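Local coordinates for protein putative fimbrium tip subunit Fim1C (Bacteroides ovatus, PDB 4EPS) that is probably a component of the tip of fimbriae, the surface filaments through which bacterial cells adhere and form biofilms, at residues T140-E145 with Y149-Q154; G47-K52 with D108-L113; S338-T343 with S418-P423; L324-P329 with S365-V370. All coordinates share one frame; numbering follows the deposited sequence.

Interaction 1: residues T140-E145 with Y149-Q154; sequences TALIGE and YSLSFQ
The carbonyl oxygen of Ile143 is met by three groups: the backbone N of Ser150 at 2.9 Å, a water, and the CA-H of Tyr149, whose CA is 3.2 Å from Ile143 O. The return bond, Ile143 N to Ser150 O (3.0 Å), is almost straight at 171° and completes an antiparallel hydrogen-bonded pair in the beta hairpin of strands 135-145 and 148-174. The same water reaches Ser150 OG, a small polar group suited to this hydrated face. At the phi of Gly144 (138°) a CB would be jammed against the preceding carbonyl O and would run into Tyr149 CA, so glycine belongs here. With CG beside its backbone N (chi1 -63°), Tyr149 lays its ring along the neighbouring strand: CE2 is 3.2 Å from Gly144 O, and Glu145 N sits over one face toward the rim. Cutting Tyr149 back to an alanine is likely to strip this cover from the Gly144-Glu145 backbone and leave Leu142 CD2 and the stacked Tyr79 without their aromatic partner. Leu142 CD1 packs on Leu151 CG at 3.7 Å. A second water bridges Ala141 O and Ser152 N, and Thr140 OG1, bonded to Asn138 O, stands 3.4 Å from Phe153 CD1.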
# COMPACT_ATOMS: atom_id res chain seq x y z
N THR A 140 11.96 -58.35 0.81
CA THR A 140 12.46 -57.75 2.06
C THR A 140 12.91 -58.84 3.02
O THR A 140 12.23 -59.84 3.18
CB THR A 140 11.34 -56.87 2.68
OG1 THR A 140 10.85 -55.98 1.67
CG2 THR A 140 11.81 -56.07 3.90
N ALA A 141 14.04 -58.60 3.70
CA ALA A 141 14.60 -59.53 4.66
C ALA A 141 14.17 -59.19 6.08
O ALA A 141 14.00 -58.01 6.44
CB ALA A 141 16.11 -59.52 4.56
N LEU A 142 14.09 -60.22 6.90
CA LEU A 142 13.82 -60.09 8.32
C LEU A 142 15.11 -59.63 9.01
O LEU A 142 16.20 -60.09 8.66
CB LEU A 142 13.38 -61.47 8.79
CG LEU A 142 12.78 -61.64 10.15
CD1 LEU A 142 11.41 -61.00 10.25
CD2 LEU A 142 12.61 -63.12 10.44
N ILE A 143 15.00 -58.70 9.95
CA ILE A 143 16.14 -58.15 10.69
C ILE A 143 15.99 -58.54 12.15
O ILE A 143 14.90 -58.38 12.71
CB ILE A 143 16.23 -56.59 10.54
CG1 ILE A 143 16.19 -56.10 9.07
CG2 ILE A 143 17.44 -55.99 11.30
CD1 ILE A 143 17.14 -56.74 8.10
N GLY A 144 17.07 -58.99 12.77
CA GLY A 144 17.02 -59.31 14.19
C GLY A 144 17.73 -60.57 14.61
O GLY A 144 18.19 -61.36 13.79
N GLU A 145 17.78 -60.75 15.94
CA GLU A 145 18.43 -61.84 16.63
C GLU A 145 17.90 -61.91 18.07
O GLU A 145 17.41 -60.90 18.60
CB GLU A 145 19.97 -61.64 16.63
CG GLU A 145 20.43 -60.29 17.16
CD GLU A 145 21.90 -60.14 17.52
OE1 GLU A 145 22.59 -61.17 17.64
OE2 GLU A 145 22.36 -58.98 17.65
N TYR A 149 12.75 -59.35 16.40
CA TYR A 149 12.75 -59.30 14.94
C TYR A 149 11.77 -58.29 14.40
O TYR A 149 10.76 -57.98 15.03
CB TYR A 149 12.44 -60.70 14.39
CG TYR A 149 13.47 -61.74 14.75
CD1 TYR A 149 13.40 -62.45 15.95
CD2 TYR A 149 14.53 -62.03 13.89
CE1 TYR A 149 14.38 -63.38 16.30
CE2 TYR A 149 15.50 -62.98 14.22
CZ TYR A 149 15.41 -63.66 15.42
OH TYR A 149 16.35 -64.61 15.74
N SER A 150 12.12 -57.74 13.24
CA SER A 150 11.29 -56.75 12.58
C SER A 150 11.36 -56.89 11.09
O SER A 150 12.36 -57.39 10.54
CB SER A 150 11.70 -55.34 12.99
OG SER A 150 13.02 -55.02 12.56
N LEU A 151 10.27 -56.51 10.43
CA LEU A 151 10.11 -56.40 8.99
C LEU A 151 9.85 -54.97 8.69
O LEU A 151 8.85 -54.42 9.20
CB LEU A 151 8.96 -57.27 8.47
CG LEU A 151 9.25 -58.71 8.22
CD1 LEU A 151 7.95 -59.43 7.88
CD2 LEU A 151 10.31 -58.88 7.09
N SER A 152 10.76 -54.32 7.96
CA SER A 152 10.59 -52.90 7.66
C SER A 152 10.52 -52.74 6.15
O SER A 152 11.52 -52.95 5.45
CB SER A 152 11.71 -52.08 8.31
OG SER A 152 11.55 -50.70 8.06
N PHE A 153 9.31 -52.48 5.65
CA PHE A 153 9.06 -52.39 4.22
C PHE A 153 9.18 -50.99 3.69
O PHE A 153 8.75 -50.02 4.33
CB PHE A 153 7.64 -52.90 3.90
CG PHE A 153 7.43 -54.36 4.17
CD1 PHE A 153 7.87 -55.33 3.28
CD2 PHE A 153 6.82 -54.78 5.36
CE1 PHE A 153 7.69 -56.68 3.54
CE2 PHE A 153 6.64 -56.15 5.61
CZ PHE A 153 7.09 -57.08 4.71
N GLN A 154 9.72 -50.89 2.47
CA GLN A 154 9.75 -49.66 1.69
C GLN A 154 8.70 -49.85 0.58
O GLN A 154 8.86 -50.78 -0.22
CB GLN A 154 11.16 -49.41 1.07
CG GLN A 154 12.28 -49.19 2.09
CD GLN A 154 12.15 -47.88 2.80
OE1 GLN A 154 11.66 -46.89 2.26
NE2 GLN A 154 12.49 -47.87 4.06
O HOH W 1 11.10 -53.30 1.54
O HOH W 2 13.12 -55.92 7.64
O HOH W 3 14.78 -55.85 14.58

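Interaction 2: residues G47-K52 with D108-L113; sequences GLFAVK and DFFAPL
Phe109 sets the edge of its ring against the face of Phe49, with CE2 3.7 Å from Phe49 CG, in a T-shaped pair whose planes stand 70° apart. The CG of Phe109 is anti to its backbone N (chi1 -175°), and the ring thereby reaches across to strand 45-52, where its CE1 also meets Val51 CG2 at 3.7 Å. Beta-branched valine offers this ring a compact methyl, two residues from Phe49 and on the same side of the strand. Phe110 comes in beside them: its CE1 lies 3.9 Å from Phe49 CE1, while Phe109 CD2 rests 3.7 Å above the plane of the Phe110 ring, over its centre. Shrinking Phe49 to an alanine would probably open a gap where both rings now pack and leave the edge of Phe109 without a face to meet. Phe109 and Phe110 are presented by a type I turn from Asp108 to Ala111, which puts Phe110 at the N-cap of helix 111-115. Asp108 suits this bend: its OD1 accepts from Phe110 N at 3.3 Å, and its OD2 forms a salt bridge with Arg158. Tyr89 stacks on Phe109, extending a buried aromatic cluster between a beta strand and an Asx turn that leads into a short helix.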
# COMPACT_ATOMS: atom_id res chain seq x y z
N GLY A 47 -1.37 -56.13 2.93
CA GLY A 47 -1.33 -57.58 2.83
C GLY A 47 0.12 -58.01 2.86
O GLY A 47 0.97 -57.38 2.22
N LEU A 48 0.41 -59.09 3.55
CA LEU A 48 1.78 -59.61 3.64
C LEU A 48 1.91 -61.01 3.01
O LEU A 48 1.05 -61.86 3.22
CB LEU A 48 2.17 -59.65 5.13
CG LEU A 48 3.58 -60.18 5.48
CD1 LEU A 48 4.66 -59.24 4.97
CD2 LEU A 48 3.75 -60.32 6.97
N PHE A 49 3.04 -61.25 2.32
CA PHE A 49 3.42 -62.54 1.74
C PHE A 49 4.83 -62.94 2.16
O PHE A 49 5.73 -62.09 2.21
CB PHE A 49 3.38 -62.50 0.21
CG PHE A 49 2.02 -62.30 -0.41
CD1 PHE A 49 1.52 -61.03 -0.65
CD2 PHE A 49 1.27 -63.40 -0.84
CE1 PHE A 49 0.26 -60.85 -1.25
CE2 PHE A 49 0.02 -63.23 -1.45
CZ PHE A 49 -0.48 -61.96 -1.64
N ALA A 50 5.05 -64.24 2.39
CA ALA A 50 6.37 -64.81 2.67
C ALA A 50 6.63 -65.89 1.63
O ALA A 50 5.81 -66.80 1.47
CB ALA A 50 6.43 -65.39 4.08
N VAL A 51 7.73 -65.75 0.89
CA VAL A 51 8.10 -66.71 -0.15
C VAL A 51 9.34 -67.46 0.31
O VAL A 51 10.37 -66.85 0.61
CB VAL A 51 8.28 -66.00 -1.52
CG1 VAL A 51 8.74 -66.97 -2.60
CG2 VAL A 51 6.98 -65.32 -1.95
N LYS A 52 9.24 -68.80 0.37
CA LYS A 52 10.34 -69.68 0.76
C LYS A 52 10.52 -70.72 -0.35
O LYS A 52 9.54 -71.36 -0.75
CB LYS A 52 10.02 -70.34 2.11
CG LYS A 52 11.18 -71.07 2.77
CD LYS A 52 10.68 -72.24 3.61
CE LYS A 52 11.46 -72.52 4.88
NZ LYS A 52 12.94 -72.39 4.74
N ASP A 108 9.36 -59.27 -10.74
CA ASP A 108 8.43 -58.35 -10.08
C ASP A 108 7.27 -59.16 -9.50
O ASP A 108 6.33 -59.52 -10.22
CB ASP A 108 7.95 -57.26 -11.05
CG ASP A 108 6.91 -56.28 -10.51
OD1 ASP A 108 6.67 -56.28 -9.27
OD2 ASP A 108 6.32 -55.54 -11.32
N PHE A 109 7.31 -59.44 -8.18
CA PHE A 109 6.29 -60.26 -7.51
C PHE A 109 4.86 -59.73 -7.67
O PHE A 109 3.93 -60.53 -7.71
CB PHE A 109 6.62 -60.39 -6.02
CG PHE A 109 5.72 -61.31 -5.21
CD1 PHE A 109 5.86 -62.70 -5.28
CD2 PHE A 109 4.79 -60.79 -4.32
CE1 PHE A 109 5.06 -63.54 -4.52
CE2 PHE A 109 4.00 -61.64 -3.52
CZ PHE A 109 4.15 -63.01 -3.62
N PHE A 110 4.67 -58.39 -7.72
CA PHE A 110 3.31 -57.86 -7.84
C PHE A 110 2.96 -57.36 -9.27
O PHE A 110 1.99 -56.61 -9.44
CB PHE A 110 3.10 -56.72 -6.82
CG PHE A 110 3.12 -57.17 -5.37
CD1 PHE A 110 2.05 -57.88 -4.83
CD2 PHE A 110 4.16 -56.81 -4.53
CE1 PHE A 110 2.04 -58.25 -3.47
CE2 PHE A 110 4.16 -57.17 -3.18
CZ PHE A 110 3.09 -57.88 -2.66
N ALA A 111 3.73 -57.79 -10.29
CA ALA A 111 3.47 -57.40 -11.69
C ALA A 111 1.98 -57.64 -12.11
O ALA A 111 1.39 -56.69 -12.64
CB ALA A 111 4.41 -58.13 -12.64
N PRO A 112 1.33 -58.81 -11.82
CA PRO A 112 -0.09 -58.97 -12.24
C PRO A 112 -1.07 -58.07 -11.48
O PRO A 112 -2.06 -57.64 -12.05
CB PRO A 112 -0.38 -60.45 -11.96
CG PRO A 112 0.99 -61.11 -11.86
CD PRO A 112 1.83 -60.06 -11.21
N LEU A 113 -0.80 -57.80 -10.20
CA LEU A 113 -1.65 -56.90 -9.41
C LEU A 113 -1.65 -55.51 -10.05
O LEU A 113 -2.71 -54.94 -10.29
CB LEU A 113 -1.15 -56.85 -7.95
CG LEU A 113 -1.86 -55.90 -6.98
CD1 LEU A 113 -3.35 -56.30 -6.78
CD2 LEU A 113 -1.09 -55.85 -5.65

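Interaction 3: residues S338-T343 with S418-P423; sequences SLYTET and SSFPSP
One face of the Phe420 ring carries the CB of Leu339, 4.2 Å from Phe420 CE1, while the CE2 corner of the same ring lies at the edge of the Tyr340 ring, near its plane. The closest approach is made by the tyrosine's methylene: Tyr340 CB is 3.8 Å from Phe420 CD2 and equally close to CE2, and Tyr340 CA follows at 3.9 Å from CE2. The chi1 of Tyr340 (177°) points CG directly opposite the backbone N, which turns the phenol away from Phe420, onto Tyr412, Asp415 and Cys416 of helix 408-419. Phe420 is the first residue to depart from that helix, so the contact fastens the helix end to the connection between strands 334-338 and 342-344. These strands flank strand 502-509 in a six-stranded antiparallel sheet, of which 342-344 is an outermost strand within the chain. A large flat apolar side chain suits Phe420's place, because it can span both Leu339 and Tyr340 and also touch Ile294 of strand 293-300. The connection is braced internally by Ser338, whose OG donates to Tyr340 O at 2.8 Å, in the carbonyl plane on a lone pair, and also bonds Phe506 N.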
# COMPACT_ATOMS: atom_id res chain seq x y z
N SER A 338 -25.02 -7.79 -0.67
CA SER A 338 -25.41 -8.42 -1.92
C SER A 338 -25.87 -7.42 -2.97
O SER A 338 -26.55 -6.46 -2.63
CB SER A 338 -26.58 -9.38 -1.65
OG SER A 338 -27.78 -8.69 -1.26
N LEU A 339 -25.59 -7.70 -4.27
CA LEU A 339 -26.25 -6.98 -5.37
C LEU A 339 -27.72 -7.43 -5.42
O LEU A 339 -28.59 -6.74 -5.97
CB LEU A 339 -25.60 -7.33 -6.73
CG LEU A 339 -24.11 -6.98 -6.88
CD1 LEU A 339 -23.67 -7.14 -8.35
CD2 LEU A 339 -23.82 -5.57 -6.42
N TYR A 340 -27.97 -8.64 -4.92
CA TYR A 340 -29.31 -9.22 -4.85
C TYR A 340 -30.24 -8.36 -4.02
O TYR A 340 -29.88 -7.92 -2.93
CB TYR A 340 -29.25 -10.63 -4.23
CG TYR A 340 -30.60 -11.30 -4.04
CD1 TYR A 340 -31.38 -11.06 -2.90
CD2 TYR A 340 -31.13 -12.15 -5.02
CE1 TYR A 340 -32.64 -11.64 -2.75
CE2 TYR A 340 -32.37 -12.77 -4.85
CZ TYR A 340 -33.12 -12.50 -3.72
OH TYR A 340 -34.35 -13.09 -3.54
N THR A 341 -31.47 -8.16 -4.52
CA THR A 341 -32.51 -7.50 -3.73
C THR A 341 -33.89 -7.90 -4.27
O THR A 341 -34.11 -7.90 -5.48
CB THR A 341 -32.36 -5.97 -3.59
OG1 THR A 341 -33.36 -5.50 -2.67
CG2 THR A 341 -32.47 -5.21 -4.93
N GLU A 342 -34.79 -8.25 -3.36
CA GLU A 342 -36.18 -8.59 -3.67
C GLU A 342 -37.03 -8.17 -2.52
O GLU A 342 -36.49 -7.95 -1.43
CB GLU A 342 -36.37 -10.11 -3.92
CG GLU A 342 -35.69 -10.71 -5.15
CD GLU A 342 -36.00 -10.15 -6.53
OE1 GLU A 342 -37.13 -9.65 -6.74
OE2 GLU A 342 -35.11 -10.22 -7.40
N THR A 343 -38.35 -8.06 -2.73
CA THR A 343 -39.31 -7.78 -1.65
C THR A 343 -40.05 -9.07 -1.36
O THR A 343 -40.28 -9.88 -2.26
CB THR A 343 -40.28 -6.66 -2.03
OG1 THR A 343 -40.98 -7.07 -3.20
CG2 THR A 343 -39.60 -5.33 -2.23
N SER A 418 -28.02 -18.76 -5.08
CA SER A 418 -28.10 -19.37 -6.42
C SER A 418 -27.61 -18.40 -7.49
O SER A 418 -26.82 -18.80 -8.35
CB SER A 418 -29.53 -19.81 -6.73
OG SER A 418 -29.89 -20.91 -5.92
N SER A 419 -28.07 -17.15 -7.45
CA SER A 419 -27.69 -16.13 -8.44
C SER A 419 -26.30 -15.52 -8.20
O SER A 419 -25.67 -15.11 -9.17
CB SER A 419 -28.71 -15.01 -8.47
OG SER A 419 -29.99 -15.48 -8.85
N PHE A 420 -25.88 -15.40 -6.93
CA PHE A 420 -24.61 -14.75 -6.55
C PHE A 420 -23.90 -15.61 -5.52
O PHE A 420 -23.89 -15.28 -4.33
CB PHE A 420 -24.89 -13.33 -6.01
CG PHE A 420 -25.70 -12.47 -6.94
CD1 PHE A 420 -25.09 -11.74 -7.95
CD2 PHE A 420 -27.08 -12.36 -6.78
CE1 PHE A 420 -25.84 -10.92 -8.80
CE2 PHE A 420 -27.84 -11.54 -7.63
CZ PHE A 420 -27.21 -10.82 -8.64
N PRO A 421 -23.32 -16.75 -5.95
CA PRO A 421 -22.72 -17.67 -4.99
C PRO A 421 -21.59 -17.04 -4.21
O PRO A 421 -20.65 -16.46 -4.77
CB PRO A 421 -22.24 -18.87 -5.85
CG PRO A 421 -22.22 -18.36 -7.24
CD PRO A 421 -23.26 -17.29 -7.34
N SER A 422 -21.69 -17.18 -2.89
CA SER A 422 -20.69 -16.67 -1.96
C SER A 422 -19.42 -17.55 -2.01
O SER A 422 -19.51 -18.79 -2.13
CB SER A 422 -21.26 -16.63 -0.55
OG SER A 422 -21.63 -17.92 -0.10
N PRO A 423 -18.22 -16.95 -1.87
CA PRO A 423 -16.98 -17.76 -1.86
C PRO A 423 -16.95 -18.69 -0.64
O PRO A 423 -17.49 -18.34 0.41
CB PRO A 423 -15.87 -16.70 -1.76
CG PRO A 423 -16.49 -15.40 -2.18
CD PRO A 423 -17.93 -15.50 -1.74

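Interaction 4: residues L324-P329 with S365-V370; sequences LLRSHP and SSYVSV
Arg326 leaves its helix with its first two torsions extended (chi1 -171°) and then bends at chi3 (62°), a turn that brings the guanidinium end-on to the loop of residues 365-370. There NH1 and NH2 both grip one acceptor, the backbone O of Ser366, at 3.1 Å from NH1 and 2.8 Å from NH2. The oxygen lies close to the guanidinium plane; relative to the carbonyl, NH1 comes in on a lone pair, whereas NH2 stands above the carbonyl plane. The ring of the neighbouring Tyr367 lies by the same group: NH2 sits over one face toward the rim, 3.5 Å from Tyr367 CE2. Guanidinium and ring planes are 76° apart, so the cation-pi contact, with Arg326 CZ 4.9 Å from the Tyr367 ring centroid, is made with the edge of the cation. On the helix side a water accepts from Arg326 NE at 3.0 Å and binds Ser327 OG and Tyr367 OH weakly. The Tyr367 side chain also touches Phe358 of helix 354-359 and Glu394 and Leu398 of helix 389-403. Arginine suits this surface position because its long arm and spread of N-H groups can serve a carbonyl, a water and a ring together, probably dispersing its charge.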
# COMPACT_ATOMS: atom_id res chain seq x y z
N LEU A 324 -19.84 -16.55 15.12
CA LEU A 324 -19.04 -16.14 13.96
C LEU A 324 -17.57 -16.51 14.16
O LEU A 324 -16.95 -17.03 13.24
CB LEU A 324 -19.21 -14.61 13.73
CG LEU A 324 -18.41 -13.97 12.57
CD1 LEU A 324 -18.59 -14.72 11.26
CD2 LEU A 324 -18.82 -12.49 12.38
N LEU A 325 -17.01 -16.21 15.35
CA LEU A 325 -15.61 -16.54 15.68
C LEU A 325 -15.41 -18.05 15.65
O LEU A 325 -14.41 -18.54 15.11
CB LEU A 325 -15.24 -15.98 17.08
CG LEU A 325 -13.88 -16.38 17.70
CD1 LEU A 325 -12.70 -15.93 16.81
CD2 LEU A 325 -13.71 -15.76 19.08
N ARG A 326 -16.38 -18.79 16.17
CA ARG A 326 -16.32 -20.25 16.22
C ARG A 326 -16.40 -20.89 14.81
O ARG A 326 -15.58 -21.76 14.49
CB ARG A 326 -17.47 -20.74 17.11
CG ARG A 326 -17.45 -22.22 17.45
CD ARG A 326 -18.35 -22.47 18.64
NE ARG A 326 -19.75 -22.12 18.37
CZ ARG A 326 -20.49 -21.30 19.11
NH1 ARG A 326 -19.97 -20.73 20.20
NH2 ARG A 326 -21.75 -21.06 18.79
N SER A 327 -17.35 -20.45 13.95
CA SER A 327 -17.55 -21.08 12.64
C SER A 327 -16.69 -20.52 11.50
O SER A 327 -16.45 -21.26 10.55
CB SER A 327 -19.01 -20.99 12.23
OG SER A 327 -19.84 -21.54 13.25
N HIS A 328 -16.31 -19.22 11.54
CA HIS A 328 -15.55 -18.63 10.44
C HIS A 328 -14.50 -17.71 11.03
O HIS A 328 -14.57 -16.49 10.83
CB HIS A 328 -16.49 -17.88 9.46
CG HIS A 328 -17.48 -18.77 8.79
ND1 HIS A 328 -18.78 -18.90 9.27
CD2 HIS A 328 -17.32 -19.59 7.72
CE1 HIS A 328 -19.37 -19.78 8.46
NE2 HIS A 328 -18.54 -20.23 7.52
N PRO A 329 -13.50 -18.28 11.78
CA PRO A 329 -12.51 -17.43 12.47
C PRO A 329 -11.63 -16.58 11.55
O PRO A 329 -10.99 -15.65 12.02
CB PRO A 329 -11.64 -18.45 13.23
CG PRO A 329 -11.82 -19.74 12.47
CD PRO A 329 -13.26 -19.71 12.07
N SER A 365 -25.81 -20.55 26.16
CA SER A 365 -24.46 -20.14 26.57
C SER A 365 -23.51 -20.00 25.37
O SER A 365 -22.48 -19.32 25.47
CB SER A 365 -23.88 -21.15 27.56
OG SER A 365 -23.79 -22.44 26.97
N SER A 366 -23.85 -20.65 24.24
CA SER A 366 -23.00 -20.69 23.05
C SER A 366 -23.48 -19.76 21.92
O SER A 366 -22.77 -19.60 20.92
CB SER A 366 -22.87 -22.12 22.53
OG SER A 366 -24.13 -22.77 22.50
N TYR A 367 -24.68 -19.16 22.07
CA TYR A 367 -25.25 -18.24 21.07
C TYR A 367 -25.88 -17.05 21.78
O TYR A 367 -26.10 -17.10 22.98
CB TYR A 367 -26.32 -18.92 20.17
CG TYR A 367 -25.82 -20.13 19.41
CD1 TYR A 367 -25.80 -21.40 20.00
CD2 TYR A 367 -25.41 -20.03 18.08
CE1 TYR A 367 -25.31 -22.50 19.32
CE2 TYR A 367 -24.92 -21.13 17.38
CZ TYR A 367 -24.88 -22.37 18.01
OH TYR A 367 -24.44 -23.49 17.36
N VAL A 368 -26.16 -15.98 21.03
CA VAL A 368 -26.86 -14.80 21.50
C VAL A 368 -28.29 -14.91 20.96
O VAL A 368 -28.47 -15.33 19.81
CB VAL A 368 -26.14 -13.49 21.02
CG1 VAL A 368 -26.89 -12.24 21.47
CG2 VAL A 368 -24.69 -13.45 21.53
N SER A 369 -29.30 -14.53 21.74
CA SER A 369 -30.68 -14.56 21.25
C SER A 369 -30.86 -13.61 20.06
O SER A 369 -30.17 -12.59 19.96
CB SER A 369 -31.66 -14.19 22.36
OG SER A 369 -32.95 -14.07 21.80
N VAL A 370 -31.78 -13.96 19.14
CA VAL A 370 -32.11 -13.13 17.97
C VAL A 370 -32.93 -11.89 18.41
O VAL A 370 -33.08 -10.95 17.63
CB VAL A 370 -32.86 -13.92 16.86
CG1 VAL A 370 -32.01 -15.06 16.31
CG2 VAL A 370 -34.22 -14.44 17.37
O HOH W 4 -21.56 -22.41 15.96

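From the N terminus, interaction 2 closes the first loop, bringing the turn before helix 111-115 back to strand 45-52. Interaction 1 follows as a tight hairpin with three residues between its segments. Both lie in the fimbrillin-like region with centres 16 Å apart, and they touch where Phe153 CZ packs 3.3 Å from Leu48 CD1. Interactions 3 and 4 belong to the far part of the chain, with their nearest atoms about 37 Å or more from the first two. Their segments alternate: 324-329, 338-343, 365-370, then 418-423, so the two loops cross. Interaction 4 ties helix 323-327 to a loop, interaction 3 a helix end to a sheet connection, about 7 Å apart at their nearest atoms.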